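Local coordinates for oxidoreductase (Methanosarcina mazei, PDB 3KA7), which binds FAD and, judging from its amine-oxidase-like flavoprotein family, probably catalyses an oxidation-reduction reaction on a substrate not yet identified, at residues A[286-292]-A[357-363]; A[303-307]-A[345-349]; A[45-49]-A[321-327]; A[76-81]-A[186-192]. All coordinates share one frame; numbering follows the deposited sequence.

Interaction 1: A[286-292]-A[357-363]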
loop_
_atom_site.group_PDB
_atom_site.type_symbol
_atom_site.label_atom_id
_atom_site.label_comp_id
_atom_site.label_asym_id
_atom_site.label_seq_id
_atom_site.Cartn_x
_atom_site.Cartn_y
_atom_site.Cartn_z
ATOM N N LEU A 286 -4.712 -18.254 -0.030
ATOM C CA LEU A 286 -5.259 -19.564 0.335
ATOM C C LEU A 286 -6.628 -19.732 -0.285
ATOM O O LEU A 286 -7.428 -18.802 -0.290
ATOM C CB LEU A 286 -5.384 -19.689 1.860
ATOM C CG LEU A 286 -4.139 -19.348 2.688
ATOM C CD1 LEU A 286 -4.437 -19.467 4.177
ATOM C CD2 LEU A 286 -2.936 -20.224 2.303
ATOM N N ALA A 287 -6.887 -20.922 -0.821
ATOM C CA ALA A 287 -8.213 -21.271 -1.283
ATOM C C ALA A 287 -8.856 -22.011 -0.115
ATOM O O ALA A 287 -8.547 -23.166 0.127
ATOM C CB ALA A 287 -8.116 -22.163 -2.508
ATOM N N ALA A 288 -9.706 -21.334 0.643
ATOM C CA ALA A 288 -10.232 -21.928 1.869
ATOM C C ALA A 288 -11.599 -22.570 1.639
ATOM O O ALA A 288 -12.420 -22.018 0.934
ATOM C CB ALA A 288 -10.309 -20.877 2.974
ATOM N N ASP A 289 -11.830 -23.730 2.257
ATOM C CA ASP A 289 -13.118 -24.431 2.148
ATOM C C ASP A 289 -14.049 -24.057 3.304
ATOM O O ASP A 289 -15.164 -24.592 3.423
ATOM C CB ASP A 289 -12.893 -25.938 2.156
ATOM C CG ASP A 289 -11.958 -26.383 1.071
ATOM O OD1 ASP A 289 -12.407 -26.463 -0.084
ATOM O OD2 ASP A 289 -10.770 -26.639 1.371
ATOM N N GLU A 290 -13.582 -23.141 4.147
ATOM C CA GLU A 290 -14.342 -22.635 5.278
ATOM C C GLU A 290 -13.736 -21.285 5.650
ATOM O O GLU A 290 -12.598 -21.014 5.295
ATOM C CB GLU A 290 -14.221 -23.591 6.461
ATOM C CG GLU A 290 -12.792 -23.747 6.992
ATOM C CD GLU A 290 -12.707 -24.707 8.160
ATOM O OE1 GLU A 290 -13.592 -24.649 9.044
ATOM O OE2 GLU A 290 -11.753 -25.512 8.205
ATOM N N PRO A 291 -14.495 -20.429 6.347
ATOM C CA PRO A 291 -13.913 -19.159 6.782
ATOM C C PRO A 291 -12.699 -19.375 7.693
ATOM O O PRO A 291 -12.711 -20.259 8.552
ATOM C CB PRO A 291 -15.059 -18.491 7.554
ATOM C CG PRO A 291 -16.292 -19.148 7.062
ATOM C CD PRO A 291 -15.915 -20.555 6.720
ATOM N N LEU A 292 -11.645 -18.583 7.494
ATOM C CA LEU A 292 -10.475 -18.662 8.352
ATOM C C LEU A 292 -10.387 -17.421 9.233
ATOM O O LEU A 292 -10.008 -17.518 10.398
ATOM C CB LEU A 292 -9.193 -18.838 7.520
ATOM C CG LEU A 292 -9.150 -20.077 6.626
ATOM C CD1 LEU A 292 -7.903 -20.058 5.730
ATOM C CD2 LEU A 292 -9.209 -21.365 7.446
ATOM N N PHE A 357 -3.801 -21.372 11.730
ATOM C CA PHE A 357 -5.046 -21.993 11.302
ATOM C C PHE A 357 -5.025 -23.508 11.499
ATOM O O PHE A 357 -5.304 -24.249 10.568
ATOM C CB PHE A 357 -5.292 -21.667 9.825
ATOM C CG PHE A 357 -5.496 -20.201 9.552
ATOM C CD1 PHE A 357 -6.470 -19.492 10.238
ATOM C CD2 PHE A 357 -4.732 -19.542 8.600
ATOM C CE1 PHE A 357 -6.684 -18.145 9.989
ATOM C CE2 PHE A 357 -4.939 -18.183 8.347
ATOM C CZ PHE A 357 -5.912 -17.493 9.041
ATOM N N PRO A 358 -4.700 -23.967 12.716
ATOM C CA PRO A 358 -4.565 -25.402 12.928
ATOM C C PRO A 358 -5.844 -26.187 12.608
ATOM O O PRO A 358 -6.942 -25.805 13.017
ATOM C CB PRO A 358 -4.204 -25.508 14.420
ATOM C CG PRO A 358 -4.788 -24.292 15.037
ATOM C CD PRO A 358 -4.574 -23.209 13.974
ATOM N N GLY A 359 -5.690 -27.272 11.859
ATOM C CA GLY A 359 -6.809 -28.172 11.589
ATOM C C GLY A 359 -7.829 -27.636 10.605
ATOM O O GLY A 359 -8.828 -28.302 10.315
ATOM N N LYS A 360 -7.584 -26.451 10.057
ATOM C CA LYS A 360 -8.528 -25.862 9.116
ATOM C C LYS A 360 -8.344 -26.428 7.712
ATOM O O LYS A 360 -7.273 -26.940 7.359
ATOM C CB LYS A 360 -8.417 -24.331 9.098
ATOM C CG LYS A 360 -8.762 -23.686 10.419
ATOM C CD LYS A 360 -10.253 -23.769 10.714
ATOM C CE LYS A 360 -10.636 -22.821 11.841
ATOM N NZ LYS A 360 -12.025 -23.103 12.331
ATOM N N ARG A 361 -9.398 -26.327 6.919
ATOM C CA ARG A 361 -9.430 -26.912 5.591
ATOM C C ARG A 361 -9.159 -25.846 4.532
ATOM O O ARG A 361 -10.017 -25.027 4.228
ATOM C CB ARG A 361 -10.800 -27.566 5.367
ATOM C CG ARG A 361 -11.009 -28.200 4.013
ATOM C CD ARG A 361 -9.820 -29.026 3.610
ATOM N NE ARG A 361 -9.830 -30.354 4.206
ATOM C CZ ARG A 361 -10.273 -31.451 3.593
ATOM N NH1 ARG A 361 -10.766 -31.385 2.364
ATOM N NH2 ARG A 361 -10.230 -32.615 4.216
ATOM N N TYR A 362 -7.951 -25.857 3.977
ATOM C CA TYR A 362 -7.597 -24.918 2.908
ATOM C C TYR A 362 -6.438 -25.487 2.101
ATOM O O TYR A 362 -5.800 -26.451 2.518
ATOM C CB TYR A 362 -7.184 -23.555 3.495
ATOM C CG TYR A 362 -5.970 -23.659 4.389
ATOM C CD1 TYR A 362 -4.685 -23.539 3.866
ATOM C CD2 TYR A 362 -6.102 -23.898 5.748
ATOM C CE1 TYR A 362 -3.576 -23.668 4.671
ATOM C CE2 TYR A 362 -4.998 -24.025 6.562
ATOM C CZ TYR A 362 -3.735 -23.902 6.013
ATOM O OH TYR A 362 -2.632 -24.032 6.809
ATOM N N GLU A 363 -6.176 -24.880 0.950
ATOM C CA GLU A 363 -4.995 -25.196 0.168
ATOM C C GLU A 363 -4.290 -23.896 -0.185
ATOM O O GLU A 363 -4.925 -22.856 -0.378
ATOM C CB GLU A 363 -5.376 -25.933 -1.117
ATOM C CG GLU A 363 -6.166 -27.222 -0.890
ATOM C CD GLU A 363 -6.873 -27.707 -2.146
ATOM O OE1 GLU A 363 -7.622 -26.912 -2.765
ATOM O OE2 GLU A 363 -6.694 -28.895 -2.507
HETATM O O HOH W 1 -9.434 -25.344 -1.231
HETATM O O HOH W 2 -14.117 -22.117 9.890
#

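Interaction 2: A[303-307]-A[345-349]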
loop_
_atom_site.group_PDB
_atom_site.type_symbol
_atom_site.label_atom_id
_atom_site.label_comp_id
_atom_site.label_asym_id
_atom_site.label_seq_id
_atom_site.Cartn_x
_atom_site.Cartn_y
_atom_site.Cartn_z
ATOM N N TYR A 303 2.334 -13.238 16.883
ATOM C CA TYR A 303 3.191 -14.281 17.462
ATOM C C TYR A 303 3.536 -15.393 16.473
ATOM O O TYR A 303 3.211 -16.565 16.692
ATOM C CB TYR A 303 2.567 -14.837 18.757
ATOM C CG TYR A 303 2.604 -13.794 19.849
ATOM C CD1 TYR A 303 3.635 -13.773 20.771
ATOM C CD2 TYR A 303 1.632 -12.795 19.913
ATOM C CE1 TYR A 303 3.702 -12.792 21.761
ATOM C CE2 TYR A 303 1.681 -11.801 20.904
ATOM C CZ TYR A 303 2.725 -11.807 21.815
ATOM O OH TYR A 303 2.790 -10.837 22.791
ATOM N N THR A 304 4.198 -15.002 15.387
ATOM C CA THR A 304 4.565 -15.896 14.303
ATOM C C THR A 304 6.042 -15.709 13.987
ATOM O O THR A 304 6.698 -14.805 14.526
ATOM C CB THR A 304 3.830 -15.495 13.039
ATOM O OG1 THR A 304 4.164 -14.133 12.741
ATOM C CG2 THR A 304 2.304 -15.614 13.238
ATOM N N ARG A 305 6.551 -16.538 13.077
ATOM C CA ARG A 305 7.903 -16.357 12.536
ATOM C C ARG A 305 7.956 -15.170 11.577
ATOM O O ARG A 305 8.890 -14.370 11.630
ATOM C CB ARG A 305 8.340 -17.598 11.756
ATOM C CG ARG A 305 8.371 -18.890 12.562
ATOM C CD ARG A 305 8.238 -20.092 11.637
ATOM N NE ARG A 305 8.161 -21.335 12.397
ATOM C CZ ARG A 305 7.058 -21.771 12.995
ATOM N NH1 ARG A 305 5.928 -21.078 12.916
ATOM N NH2 ARG A 305 7.083 -22.907 13.676
ATOM N N ARG A 306 6.950 -15.065 10.708
ATOM C CA ARG A 306 6.970 -14.079 9.617
ATOM C C ARG A 306 5.612 -13.438 9.297
ATOM O O ARG A 306 5.547 -12.240 9.029
ATOM C CB ARG A 306 7.533 -14.703 8.341
ATOM C CG ARG A 306 9.022 -14.955 8.392
ATOM C CD ARG A 306 9.738 -13.627 8.394
ATOM N NE ARG A 306 11.133 -13.696 8.808
ATOM C CZ ARG A 306 12.029 -14.508 8.283
ATOM N NH1 ARG A 306 11.662 -15.326 7.307
ATOM N NH2 ARG A 306 13.292 -14.493 8.713
ATOM N N ILE A 307 4.540 -14.226 9.276
ATOM C CA ILE A 307 3.228 -13.682 8.863
ATOM C C ILE A 307 2.754 -12.583 9.818
ATOM O O ILE A 307 2.745 -12.771 11.035
ATOM C CB ILE A 307 2.165 -14.792 8.722
ATOM C CG1 ILE A 307 2.514 -15.675 7.512
ATOM C CG2 ILE A 307 0.787 -14.187 8.504
ATOM C CD1 ILE A 307 1.578 -16.869 7.296
ATOM N N GLU A 345 12.276 -17.784 3.507
ATOM C CA GLU A 345 11.237 -16.890 4.040
ATOM C C GLU A 345 9.846 -17.493 3.828
ATOM O O GLU A 345 9.017 -17.509 4.730
ATOM C CB GLU A 345 11.329 -15.504 3.397
ATOM C CG GLU A 345 12.641 -14.774 3.699
ATOM C CD GLU A 345 12.739 -14.308 5.144
ATOM O OE1 GLU A 345 11.914 -13.470 5.560
ATOM O OE2 GLU A 345 13.655 -14.769 5.869
ATOM N N ILE A 346 9.607 -17.988 2.624
ATOM C CA ILE A 346 8.343 -18.623 2.289
ATOM C C ILE A 346 8.103 -19.847 3.170
ATOM O O ILE A 346 7.001 -20.051 3.701
ATOM C CB ILE A 346 8.310 -19.021 0.798
ATOM C CG1 ILE A 346 8.253 -17.770 -0.069
ATOM C CG2 ILE A 346 7.115 -19.913 0.513
ATOM C CD1 ILE A 346 8.562 -18.027 -1.532
ATOM N N GLU A 347 9.143 -20.655 3.352
ATOM C CA GLU A 347 9.033 -21.840 4.197
ATOM C C GLU A 347 8.531 -21.457 5.585
ATOM O O GLU A 347 7.700 -22.149 6.166
ATOM C CB GLU A 347 10.386 -22.543 4.337
ATOM C CG GLU A 347 10.940 -23.166 3.065
ATOM C CD GLU A 347 12.413 -23.575 3.214
ATOM O OE1 GLU A 347 12.810 -24.005 4.322
ATOM O OE2 GLU A 347 13.177 -23.462 2.229
HETATM N N MSE A 348 9.052 -20.359 6.122
HETATM C CA MSE A 348 8.671 -19.945 7.462
HETATM C C MSE A 348 7.214 -19.514 7.513
HETATM O O MSE A 348 6.509 -19.795 8.488
HETATM C CB MSE A 348 9.580 -18.821 7.942
HETATM C CG MSE A 348 10.923 -19.317 8.393
HETATM SE SE MSE A 348 12.028 -17.778 8.797
HETATM C CE MSE A 348 13.306 -17.926 7.341
ATOM N N GLY A 349 6.762 -18.830 6.465
ATOM C CA GLY A 349 5.366 -18.408 6.381
ATOM C C GLY A 349 4.438 -19.616 6.350
ATOM O O GLY A 349 3.386 -19.637 6.993
#

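Interaction 3: A[45-49]-A[321-327]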
loop_
_atom_site.group_PDB
_atom_site.type_symbol
_atom_site.label_atom_id
_atom_site.label_comp_id
_atom_site.label_asym_id
_atom_site.label_seq_id
_atom_site.Cartn_x
_atom_site.Cartn_y
_atom_site.Cartn_z
ATOM N N LYS A 45 -7.496 -19.645 -11.319
ATOM C CA LYS A 45 -8.237 -20.825 -10.878
ATOM C C LYS A 45 -9.617 -20.518 -10.282
ATOM O O LYS A 45 -10.029 -21.125 -9.295
ATOM C CB LYS A 45 -7.378 -21.656 -9.921
ATOM C CG LYS A 45 -6.143 -22.214 -10.614
ATOM C CD LYS A 45 -5.356 -23.164 -9.740
ATOM C CE LYS A 45 -4.192 -23.754 -10.539
ATOM N NZ LYS A 45 -3.282 -24.554 -9.692
ATOM N N GLY A 46 -10.325 -19.573 -10.890
ATOM C CA GLY A 46 -11.673 -19.238 -10.460
ATOM C C GLY A 46 -11.719 -18.200 -9.351
ATOM O O GLY A 46 -12.794 -17.823 -8.904
ATOM N N PHE A 47 -10.544 -17.746 -8.914
ATOM C CA PHE A 47 -10.430 -16.712 -7.882
ATOM C C PHE A 47 -10.016 -15.386 -8.505
ATOM O O PHE A 47 -9.282 -15.364 -9.497
ATOM C CB PHE A 47 -9.364 -17.101 -6.857
ATOM C CG PHE A 47 -9.779 -18.203 -5.928
ATOM C CD1 PHE A 47 -10.274 -17.907 -4.665
ATOM C CD2 PHE A 47 -9.668 -19.532 -6.306
ATOM C CE1 PHE A 47 -10.655 -18.918 -3.789
ATOM C CE2 PHE A 47 -10.044 -20.547 -5.436
ATOM C CZ PHE A 47 -10.540 -20.242 -4.179
ATOM N N GLN A 48 -10.474 -14.285 -7.914
ATOM C CA GLN A 48 -9.970 -12.969 -8.279
ATOM C C GLN A 48 -8.854 -12.593 -7.307
ATOM O O GLN A 48 -9.106 -11.975 -6.279
ATOM C CB GLN A 48 -11.083 -11.918 -8.224
ATOM C CG GLN A 48 -12.110 -12.029 -9.349
ATOM C CD GLN A 48 -11.492 -11.838 -10.724
ATOM O OE1 GLN A 48 -11.489 -12.762 -11.551
ATOM N NE2 GLN A 48 -10.961 -10.645 -10.978
ATOM N N LEU A 49 -7.636 -13.020 -7.622
ATOM C CA LEU A 49 -6.471 -12.614 -6.846
ATOM C C LEU A 49 -6.119 -11.194 -7.293
ATOM O O LEU A 49 -6.895 -10.545 -7.994
ATOM C CB LEU A 49 -5.306 -13.589 -7.082
ATOM C CG LEU A 49 -5.594 -15.075 -6.798
ATOM C CD1 LEU A 49 -4.316 -15.946 -6.905
ATOM C CD2 LEU A 49 -6.259 -15.230 -5.424
ATOM N N ALA A 321 -14.378 -15.347 -5.369
ATOM C CA ALA A 321 -14.013 -16.748 -5.280
ATOM C C ALA A 321 -15.155 -17.611 -5.811
ATOM O O ALA A 321 -16.299 -17.144 -5.889
ATOM C CB ALA A 321 -13.707 -17.132 -3.841
ATOM N N PRO A 322 -14.850 -18.870 -6.163
ATOM C CA PRO A 322 -15.899 -19.822 -6.542
ATOM C C PRO A 322 -16.848 -20.090 -5.383
ATOM O O PRO A 322 -16.491 -19.878 -4.223
ATOM C CB PRO A 322 -15.129 -21.116 -6.826
ATOM C CG PRO A 322 -13.706 -20.703 -7.054
ATOM C CD PRO A 322 -13.500 -19.457 -6.246
ATOM N N PRO A 323 -18.045 -20.617 -5.691
ATOM C CA PRO A 323 -19.043 -21.003 -4.699
ATOM C C PRO A 323 -18.459 -21.915 -3.612
ATOM O O PRO A 323 -17.726 -22.860 -3.913
ATOM C CB PRO A 323 -20.079 -21.771 -5.540
ATOM C CG PRO A 323 -19.981 -21.142 -6.892
ATOM C CD PRO A 323 -18.513 -20.837 -7.071
ATOM N N GLY A 324 -18.763 -21.610 -2.355
ATOM C CA GLY A 324 -18.317 -22.440 -1.236
ATOM C C GLY A 324 -16.830 -22.333 -0.940
ATOM O O GLY A 324 -16.238 -23.222 -0.316
ATOM N N LYS A 325 -16.210 -21.256 -1.409
ATOM C CA LYS A 325 -14.798 -21.036 -1.115
ATOM C C LYS A 325 -14.619 -19.637 -0.554
ATOM O O LYS A 325 -15.406 -18.739 -0.858
ATOM C CB LYS A 325 -13.939 -21.188 -2.380
ATOM C CG LYS A 325 -13.893 -22.602 -2.962
ATOM C CD LYS A 325 -13.442 -23.616 -1.931
ATOM C CE LYS A 325 -13.555 -25.041 -2.467
ATOM N NZ LYS A 325 -12.640 -25.283 -3.620
ATOM N N HIS A 326 -13.598 -19.458 0.277
ATOM C CA HIS A 326 -13.180 -18.118 0.678
ATOM C C HIS A 326 -11.772 -17.861 0.147
ATOM O O HIS A 326 -10.988 -18.791 -0.045
ATOM C CB HIS A 326 -13.195 -17.949 2.203
ATOM C CG HIS A 326 -14.534 -17.569 2.757
ATOM N ND1 HIS A 326 -15.123 -16.348 2.509
ATOM C CD2 HIS A 326 -15.404 -18.255 3.537
ATOM C CE1 HIS A 326 -16.295 -16.293 3.112
ATOM N NE2 HIS A 326 -16.487 -17.434 3.754
ATOM N N LEU A 327 -11.476 -16.593 -0.107
ATOM C CA LEU A 327 -10.124 -16.180 -0.470
ATOM C C LEU A 327 -9.502 -15.557 0.760
ATOM O O LEU A 327 -9.949 -14.506 1.216
ATOM C CB LEU A 327 -10.174 -15.151 -1.595
ATOM C CG LEU A 327 -8.849 -14.513 -2.036
ATOM C CD1 LEU A 327 -7.767 -15.575 -2.345
ATOM C CD2 LEU A 327 -9.078 -13.579 -3.225
#

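Interaction 4: A[76-81]-A[186-192]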
loop_
_atom_site.group_PDB
_atom_site.type_symbol
_atom_site.label_atom_id
_atom_site.label_comp_id
_atom_site.label_asym_id
_atom_site.label_seq_id
_atom_site.Cartn_x
_atom_site.Cartn_y
_atom_site.Cartn_z
ATOM N N VAL A 76 -18.099 3.588 -7.369
ATOM C CA VAL A 76 -17.739 2.260 -6.878
ATOM C C VAL A 76 -18.067 2.135 -5.402
ATOM O O VAL A 76 -17.831 3.059 -4.623
ATOM C CB VAL A 76 -16.256 1.912 -7.143
ATOM C CG1 VAL A 76 -15.356 3.050 -6.711
ATOM C CG2 VAL A 76 -15.874 0.616 -6.421
ATOM N N ASN A 77 -18.644 0.996 -5.043
ATOM C CA ASN A 77 -19.093 0.734 -3.691
ATOM C C ASN A 77 -17.925 0.287 -2.833
ATOM O O ASN A 77 -17.294 -0.726 -3.128
ATOM C CB ASN A 77 -20.163 -0.366 -3.705
ATOM C CG ASN A 77 -20.701 -0.679 -2.319
ATOM O OD1 ASN A 77 -20.845 0.215 -1.485
ATOM N ND2 ASN A 77 -21.014 -1.949 -2.073
ATOM N N ILE A 78 -17.629 1.046 -1.783
ATOM C CA ILE A 78 -16.626 0.611 -0.811
ATOM C C ILE A 78 -17.321 0.338 0.509
ATOM O O ILE A 78 -17.963 1.231 1.067
ATOM C CB ILE A 78 -15.536 1.671 -0.587
ATOM C CG1 ILE A 78 -14.916 2.096 -1.919
ATOM C CG2 ILE A 78 -14.463 1.124 0.352
ATOM C CD1 ILE A 78 -14.038 3.333 -1.828
ATOM N N VAL A 79 -17.210 -0.888 0.998
ATOM C CA VAL A 79 -17.842 -1.248 2.264
ATOM C C VAL A 79 -16.862 -1.116 3.417
ATOM O O VAL A 79 -15.694 -1.529 3.308
ATOM C CB VAL A 79 -18.408 -2.666 2.245
ATOM C CG1 VAL A 79 -19.330 -2.859 3.442
ATOM C CG2 VAL A 79 -19.170 -2.927 0.928
ATOM N N ARG A 80 -17.328 -0.521 4.512
ATOM C CA ARG A 80 -16.518 -0.408 5.724
ATOM C C ARG A 80 -16.341 -1.777 6.382
ATOM O O ARG A 80 -17.314 -2.507 6.602
ATOM C CB ARG A 80 -17.151 0.583 6.712
ATOM C CG ARG A 80 -16.424 0.712 8.035
ATOM C CD ARG A 80 -15.033 1.316 7.907
ATOM N NE ARG A 80 -15.060 2.681 7.376
ATOM C CZ ARG A 80 -15.426 3.757 8.064
ATOM N NH1 ARG A 80 -15.812 3.645 9.327
ATOM N NH2 ARG A 80 -15.399 4.958 7.489
ATOM N N SER A 81 -15.096 -2.126 6.692
ATOM C CA SER A 81 -14.791 -3.411 7.315
ATOM C C SER A 81 -15.249 -3.451 8.775
ATOM O O SER A 81 -15.343 -2.419 9.440
ATOM C CB SER A 81 -13.283 -3.671 7.302
ATOM O OG SER A 81 -12.759 -3.841 5.999
ATOM N N GLY A 186 -11.340 6.979 9.554
ATOM C CA GLY A 186 -11.884 5.665 9.885
ATOM C C GLY A 186 -11.038 4.486 9.431
ATOM O O GLY A 186 -9.924 4.647 8.916
ATOM N N GLY A 187 -11.586 3.298 9.639
ATOM C CA GLY A 187 -10.873 2.052 9.413
ATOM C C GLY A 187 -10.965 1.516 7.995
ATOM O O GLY A 187 -11.415 2.201 7.070
ATOM N N THR A 188 -10.541 0.271 7.844
ATOM C CA THR A 188 -10.382 -0.319 6.524
ATOM C C THR A 188 -11.726 -0.536 5.842
ATOM O O THR A 188 -12.794 -0.460 6.466
ATOM C CB THR A 188 -9.642 -1.671 6.605
ATOM O OG1 THR A 188 -10.462 -2.622 7.297
ATOM C CG2 THR A 188 -8.339 -1.529 7.357
ATOM N N GLY A 189 -11.663 -0.809 4.547
ATOM C CA GLY A 189 -12.845 -1.163 3.787
ATOM C C GLY A 189 -12.469 -1.942 2.542
ATOM O O GLY A 189 -11.296 -2.027 2.194
ATOM N N ILE A 190 -13.471 -2.491 1.862
ATOM C CA ILE A 190 -13.236 -3.328 0.683
ATOM C C ILE A 190 -14.076 -2.857 -0.504
ATOM O O ILE A 190 -15.305 -2.759 -0.407
ATOM C CB ILE A 190 -13.578 -4.814 0.969
ATOM C CG1 ILE A 190 -12.653 -5.398 2.044
ATOM C CG2 ILE A 190 -13.514 -5.651 -0.321
ATOM C CD1 ILE A 190 -13.249 -6.646 2.704
ATOM N N PRO A 191 -13.421 -2.559 -1.637
ATOM C CA PRO A 191 -14.175 -2.159 -2.821
ATOM C C PRO A 191 -14.903 -3.350 -3.466
ATOM O O PRO A 191 -14.331 -4.431 -3.607
ATOM C CB PRO A 191 -13.083 -1.642 -3.770
ATOM C CG PRO A 191 -11.867 -2.429 -3.383
ATOM C CD PRO A 191 -11.971 -2.628 -1.891
ATOM N N GLU A 192 -16.150 -3.146 -3.881
ATOM C CA GLU A 192 -16.841 -4.157 -4.672
ATOM C C GLU A 192 -16.042 -4.434 -5.945
ATOM O O GLU A 192 -15.630 -3.501 -6.631
ATOM C CB GLU A 192 -18.248 -3.671 -5.038
ATOM C CG GLU A 192 -19.149 -4.764 -5.583
ATOM C CD GLU A 192 -20.541 -4.264 -5.928
ATOM O OE1 GLU A 192 -21.080 -3.411 -5.189
ATOM O OE2 GLU A 192 -21.098 -4.738 -6.944
#

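Interaction 1: A[286-292]-A[357-363]
Ala287 and Glu363 form a hydrogen-bonded antiparallel pair. Ala287 N donates to Glu363 O at 2.8 Å, and Glu363 N returns a bond to Ala287 O. The next pair, Ala288 with Tyr362, is non-hydrogen-bonded and brings their CB atoms close. Asp289 N then donates to Arg361 O at 3.0 Å. Beyond it a side chain takes over. Glu290 OE2 accepts Arg361 N at 2.8 Å through its anti lone pair. The Glu290 chain is extended beyond CG, with chi2 at 180°, and this carries the carboxylate across to the backbone of Arg361, just before strand 362-370. Its OE1 makes a long salt bridge to Lys360 NZ and also accepts from a water, which donates to Pro291 O as well.

Beside these polar contacts, Leu292 CB lies over one face of the Phe357 ring, 3.9 Å from the centroid. Leu292 CD2 meets Lys360 CB tightly at 3.5 Å. Leu286 CD1 lies over a face of the Tyr362 ring. Leu353 of helix 342-356 touches both Leu286 and Tyr362. Replacing Glu290 with an alanine would probably leave Arg361 N without its acceptor and Lys360 without its nearby opposite charge. A type II turn from Phe357 to Lys360 leads from the helix into the outer strand 362-370. The carboxylate thus stands in for a backbone carbonyl where the strand pairing ends, and its negative charge probably strengthens the bond from Arg361 N.

Interaction 2: A[303-307]-A[345-349]
Arg306 reaches from the loop before strand 307-311 onto helix 342-356, between Glu345 and Met348, a selenomethionine. Its CG is anti to the carbonyl carbon, chi1 -72°, and the chain bends at chi2. Arg306 CG packs 3.9 Å from Met348 CB. Arg306 CD comes next, 3.6 Å from Glu345 OE1. As modelled, the guanidinium lies between Glu345 OE2 and the selenium of Met348, but NH1 is too close to both residues, so its exact place is doubtful. A salt bridge joins Arg306 to Glu345, though its detail is less sure for the same reason.

Beside it, Arg305 CD rests 3.6 Å from Met348 O. The head of Arg305 goes further along the helix, to salt bridges with Asp352 and Glu355. Asp352 also accepts hydrogen bonds from the backbone N of Arg306 and of Ile307. On the buried side, Ile307 CD1 meets Gly349 O at 3.3 Å. Two loop arginines thus face acidic residues of one helix, so attraction between opposite charges probably contributes to holding the loop against it.

Interaction 3: A[45-49]-A[321-327]
Phe47 and Leu327 meet through different first torsions. Phe47 CG is anti to the carbonyl carbon, chi1 -73°, and its ring reaches into the bend of residues 321-327. Leu327 CG is anti to the backbone N, chi1 175°, and its methyl groups reach back toward strand 47-50.

Pro322 CD sits almost exactly over the centre of the Phe47 ring, 3.5 Å from the centroid and 6° off the ring normal. This is a CH-pi contact, with the proline and phenylalanine side chains at about a right angle. Ala321 CB lies 3.5 Å from Phe47 CE1. At the ring edge are Leu327 CB and His326 O. Lys325 CB approaches Phe47 CZ from the far arm of the bend. Leu49 CD2 and Leu327 CD1 are tight at 3.4 Å.

Gly46 O is 3.2 Å from Pro322 CD. A CB on Gly46 would sit tightly against Pro322 CG, and its backbone angles also favour glycine. Gln48 O is buried against Leu327 CD2 and has no polar partner. An alanine in place of Phe47 would probably open a gap among Ala321, Pro322 and Leu327 and take away the ring beneath Pro322.

Leu365 of strand 362-370 touches Phe47 and Leu49 and adds to the apolar cluster. A type II turn from Pro322 to Lys325 leads into strand 326-334. No hydrogen bond links the two segments. The contact is apolar side-chain packing that joins the two-stranded antiparallel sheet 41-44/47-50 to the large mixed sheet of this FAD-binding fold.

Interaction 4: A[76-81]-A[186-192]
Val79 and Ile190 form the hydrogen-bonded centre of a short antiparallel ladder. Ile190 N donates to Val79 O at 2.8 Å, and Val79 N donates to Ile190 O at 3.0 Å. On either side of this pair, Ile78 faces Pro191 and Arg80 faces Gly189 as non-hydrogen-bonded pairs. The strand axes come within 4.4 Å, at 160° between their directions.

Packing is tight at Gly189. Its CA is 2.9 Å from Val79 O, and a side chain there would clash with that oxygen. Close by, Ser81 N donates to Thr188 O at 2.9 Å. The hydroxyls Ser81 OG and Thr188 OG1 also lie 2.9 Å apart. Ser81 OG is hydrogen-bonded to Thr296 O.

The solvent side is looser. Glu192 N still makes a straight bond to Asn77 O, at 174°. The side chains of Asn77 and Glu192 are exposed, and Asn77 ND2 reaches Glu192 OE1 only weakly, at 3.4 Å, with amide and carboxylate planes nearly perpendicular. Arg80 is also exposed. Bends at chi2 and chi3 bring its guanidinium back, with Gly186 CA and Gly187 N over one face.

Ser81 touches Met56, an FAD-binding residue, and the side chain of Thr188 is about 8 Å from the bound FAD. Ile78 meets Leu57 and Ala66. Val76 touches Leu69 of helix 64-71 and Ala201 of helix 195-208, while Pro191 packs on Ile198. The two-stranded sheet and the residue leading into it thus pack on helices 64-71 and 195-208, while its Ser81/Thr188 end lies toward the FAD site.

From the N terminus, segment 45-49 comes first, and its partner 321-327 lies far along the chain, so interaction 3 closes the longest loop. Interaction 4 opens and closes within that loop, pairing 76-81 with 186-192 near the FAD. Next, 286-292 opens interaction 1 and 303-307 opens interaction 2, both before interaction 3 closes, so both cross it. Interaction 2 closes at 345-349 and interaction 1 at 357-363, which places interaction 2 within the loop of interaction 1. Interactions 1 and 3 touch, through neighbouring strands 280-288 and 326-334 of the mixed sheet. Interaction 2 ties helix 342-356 to the loop joining strands 298-300 and 307-311 of that sheet.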